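Local coordinates for penicillin-binding 1 transmembrane protein MrcA (Nitrosomonas europaea ATCC 19718, PDB 3D0F), which probably polymerises glycan strands and cross-links their peptides in cell-wall peptidoglycan synthesis, and is represented here by its OB-like domain alone, at residues Lys67-Phe72 against Lys82-Gly87. Residues are numbered along the deposited sequence; the frame is centred on the assembly and turned at random. Where two conformers were deposited one is given.
Sequences KAAHRF and KRIRPG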
ATOM      1  N   LYS A  67      -1.860 -16.987 -11.047  1.00 15.36           N
ATOM      2  CA  LYS A  67      -0.770 -17.802 -11.590  0.50 17.84           C
ATOM      3  C   LYS A  67       0.285 -18.135 -10.552  1.00 17.93           C
ATOM      4  O   LYS A  67       0.698 -19.304 -10.396  1.00 18.87           O
ATOM      5  CB  LYS A  67      -0.103 -17.067 -12.751  0.50 18.24           C
ATOM      6  CG  LYS A  67      -0.950 -17.000 -14.028  0.50 18.90           C
ATOM      7  CD  LYS A  67      -0.235 -16.253 -15.184  0.50 21.52           C
ATOM      8  CE  LYS A  67       0.781 -17.111 -15.885  0.50 25.23           C
ATOM      9  NZ  LYS A  67       0.140 -18.224 -16.635  0.50 27.58           N
ATOM     10  N   ALA A  68       0.743 -17.100  -9.847  1.00 19.45           N
ATOM     11  CA  ALA A  68       1.845 -17.302  -8.886  1.00 19.45           C
ATOM     12  C   ALA A  68       1.424 -18.252  -7.792  1.00 20.13           C
ATOM     13  O   ALA A  68       2.218 -19.072  -7.346  1.00 21.80           O
ATOM     14  CB  ALA A  68       2.283 -16.008  -8.300  1.00 20.20           C
ATOM     15  N   ALA A  69       0.155 -18.204  -7.409  1.00 19.24           N
ATOM     16  CA  ALA A  69      -0.404 -18.996  -6.314  1.00 20.12           C
ATOM     17  C   ALA A  69      -0.920 -20.402  -6.702  1.00 20.14           C
ATOM     18  O   ALA A  69      -1.583 -21.090  -5.916  1.00 19.93           O
ATOM     19  CB  ALA A  69      -1.509 -18.172  -5.607  1.00 19.17           C
ATOM     20  N   HIS A  70      -0.660 -20.804  -7.953  1.00 20.96           N
ATOM     21  CA  HIS A  70      -1.257 -22.018  -8.548  1.00 22.50           C
ATOM     22  C   HIS A  70      -1.273 -23.269  -7.662  1.00 22.69           C
ATOM     23  O   HIS A  70      -2.309 -23.944  -7.543  1.00 23.41           O
ATOM     24  CB  HIS A  70      -0.634 -22.313  -9.936  1.00 23.45           C
ATOM     25  CG  HIS A  70       0.846 -22.634  -9.951  1.00 26.82           C
ATOM     26  ND1 HIS A  70       1.839 -21.695  -9.770  1.00 32.13           N
ATOM     27  CD2 HIS A  70       1.494 -23.803 -10.225  1.00 30.02           C
ATOM     28  CE1 HIS A  70       3.027 -22.272  -9.866  1.00 33.51           C
ATOM     29  NE2 HIS A  70       2.843 -23.550 -10.146  1.00 33.86           N
ATOM     30  N   ARG A  71      -0.171 -23.506  -6.985  1.00 23.67           N
ATOM     31  CA  ARG A  71       0.014 -24.758  -6.249  1.00 25.02           C
ATOM     32  C   ARG A  71      -0.856 -24.773  -5.022  1.00 22.30           C
ATOM     33  O   ARG A  71      -1.245 -25.820  -4.551  1.00 22.56           O
ATOM     34  CB  ARG A  71       1.462 -24.904  -5.896  1.00 24.82           C
ATOM     35  CG  ARG A  71       2.284 -25.075  -7.172  1.00 30.85           C
ATOM     36  CD  ARG A  71       3.772 -24.984  -6.976  1.00 31.45           C
ATOM     37  NE  ARG A  71       4.265 -25.473  -5.693  1.00 37.79           N
ATOM     38  CZ  ARG A  71       4.248 -26.738  -5.288  1.00 38.95           C
ATOM     39  NH1 ARG A  71       3.711 -27.700  -6.038  1.00 41.74           N
ATOM     40  NH2 ARG A  71       4.777 -27.041  -4.104  1.00 39.77           N
ATOM     41  N   PHE A  72      -1.153 -23.576  -4.530  1.00 19.79           N
ATOM     42  CA  PHE A  72      -2.046 -23.419  -3.387  1.00 19.43           C
ATOM     43  C   PHE A  72      -3.524 -23.369  -3.711  1.00 19.65           C
ATOM     44  O   PHE A  72      -4.332 -23.210  -2.811  1.00 19.12           O
ATOM     45  CB  PHE A  72      -1.582 -22.205  -2.581  1.00 18.19           C
ATOM     46  CG  PHE A  72      -0.234 -22.430  -1.962  1.00 18.08           C
ATOM     47  CD1 PHE A  72       0.932 -22.260  -2.695  1.00 20.24           C
ATOM     48  CD2 PHE A  72      -0.142 -22.900  -0.661  1.00 18.30           C
ATOM     49  CE1 PHE A  72       2.164 -22.535  -2.104  1.00 18.89           C
ATOM     50  CE2 PHE A  72       1.093 -23.174  -0.079  1.00 20.19           C
ATOM     51  CZ  PHE A  72       2.225 -22.985  -0.806  1.00 19.83           C
ATOM     52  N   LYS A  82      -2.429 -26.458   3.833  1.00 22.93           N
ATOM     53  CA  LYS A  82      -1.732 -25.200   3.624  1.00 23.03           C
ATOM     54  C   LYS A  82      -2.324 -24.413   2.458  1.00 20.63           C
ATOM     55  O   LYS A  82      -1.957 -23.269   2.232  1.00 20.01           O
ATOM     56  CB  LYS A  82      -0.245 -25.437   3.355  1.00 23.69           C
ATOM     57  CG  LYS A  82       0.477 -25.914   4.599  1.00 26.92           C
ATOM     58  CD  LYS A  82       1.946 -26.216   4.303  1.00 28.53           C
ATOM     59  CE  LYS A  82       2.623 -26.848   5.522  1.00 31.81           C
ATOM     60  NZ  LYS A  82       2.605 -28.340   5.481  1.00 34.09           N
ATOM     61  N   ARG A  83      -3.212 -25.044   1.697  1.00 21.12           N
ATOM     62  CA  ARG A  83      -3.817 -24.407   0.532  1.00 20.87           C
ATOM     63  C   ARG A  83      -4.632 -23.169   0.915  1.00 19.89           C
ATOM     64  O   ARG A  83      -5.070 -23.037   2.050  1.00 20.87           O
ATOM     65  CB  ARG A  83      -4.688 -25.374  -0.244  1.00 21.02           C
ATOM     66  CG  ARG A  83      -5.953 -25.698   0.420  1.00 22.63           C
ATOM     67  CD  ARG A  83      -6.755 -26.767  -0.345  1.00 25.39           C
ATOM     68  NE  ARG A  83      -7.914 -27.045   0.477  1.00 29.73           N
ATOM     69  CZ  ARG A  83      -9.092 -26.404   0.437  1.00 32.12           C
ATOM     70  NH1 ARG A  83      -9.359 -25.391  -0.428  1.00 34.12           N
ATOM     71  NH2 ARG A  83     -10.027 -26.780   1.302  1.00 29.96           N
ATOM     72  N   ILE A  84      -4.831 -22.315  -0.059  1.00 18.86           N
ATOM     73  CA  ILE A  84      -5.740 -21.172   0.063  1.00 18.98           C
ATOM     74  C   ILE A  84      -7.175 -21.692   0.213  1.00 19.21           C
ATOM     75  O   ILE A  84      -7.631 -22.547  -0.570  1.00 21.40           O
ATOM     76  CB  ILE A  84      -5.604 -20.256  -1.132  1.00 19.16           C
ATOM     77  CG1 ILE A  84      -4.221 -19.581  -1.087  1.00 18.53           C
ATOM     78  CG2 ILE A  84      -6.736 -19.208  -1.172  1.00 19.73           C
ATOM     79  CD1 ILE A  84      -3.721 -18.992  -2.386  1.00 20.65           C
ATOM     80  N   ARG A  85      -7.872 -21.176   1.219  1.00 18.22           N
ATOM     81  CA  ARG A  85      -9.207 -21.669   1.643  0.50 17.65           C
ATOM     82  C   ARG A  85      -9.860 -20.531   2.419  1.00 17.73           C
ATOM     83  O   ARG A  85      -9.175 -19.597   2.849  1.00 16.98           O
ATOM     84  CB  ARG A  85      -9.100 -22.927   2.530  0.50 18.23           C
ATOM     85  CG  ARG A  85      -8.923 -22.694   4.079  0.50 16.80           C
ATOM     86  CD  ARG A  85      -9.158 -23.988   4.922  0.50 17.15           C
ATOM     87  NE  ARG A  85      -9.192 -23.719   6.370  0.50 17.23           N
ATOM     88  CZ  ARG A  85      -8.187 -23.931   7.218  0.50 15.45           C
ATOM     89  NH1 ARG A  85      -7.059 -24.514   6.819  0.50 15.77           N
ATOM     90  NH2 ARG A  85      -8.342 -23.619   8.505  0.50 15.69           N
ATOM     91  N   PRO A  86     -11.184 -20.598   2.650  1.00 17.33           N
ATOM     92  CA  PRO A  86     -11.738 -19.494   3.437  1.00 16.91           C
ATOM     93  C   PRO A  86     -11.061 -19.243   4.783  1.00 16.61           C
ATOM     94  O   PRO A  86     -10.878 -20.181   5.587  1.00 17.77           O
ATOM     95  CB  PRO A  86     -13.206 -19.880   3.602  1.00 17.58           C
ATOM     96  CG  PRO A  86     -13.473 -20.775   2.489  1.00 16.41           C
ATOM     97  CD  PRO A  86     -12.224 -21.534   2.208  1.00 17.89           C
ATOM     98  N   GLY A  87     -10.717 -17.991   5.020  1.00 14.86           N
ATOM     99  CA  GLY A  87      -9.982 -17.553   6.194  1.00 15.67           C
ATOM    100  C   GLY A  87      -8.506 -17.333   5.959  1.00 15.52           C
ATOM    101  O   GLY A  87      -7.839 -16.745   6.793  1.00 17.23           O
TER
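Phe-72 meets the chain of Lys-82 to Ile-84 through two groups, its carbonyl oxygen at Arg-83 and Ile-84 and its ring at Lys-82. The amide N of Ile-84 donates to Phe-72 O at 2.9 Å; the donor lies in the carbonyl plane, though the N-H is bent, at 148°. Phe-72 O also lies 3.4 Å from Arg-83 CB. With CG anti to its own carbonyl carbon (chi1 -66°), the phenyl ring is carried to Lys-82, whose carbonyl oxygen comes in at the ring edge, in plane, 3.4 Å from Phe-72 CD2, so that the slightly positive C-H rim faces a polar atom. Both segments belong to the long connection between strands 58-61 and 88-94 of the OB-like domain, and the bond ties its early part to the run leading into strand 88-94. Ile-84 supplies the apolar packing beside this bond. The CG1 branch of Ile-84, also anti to the carbonyl carbon, brings Ile-84 CD1 to 3.9 Å from Phe-72 CB and to 4.0 Å from Ala-69 CB, while the side chain also rests on Val-41 and Ala-44 of strand 37-45. The second subunit closes over this patch: its Tyr-4 packs on Ala-69 and stacks edge-to-face with the Phe-72 ring, and its Pro-7 lies against Ile-84.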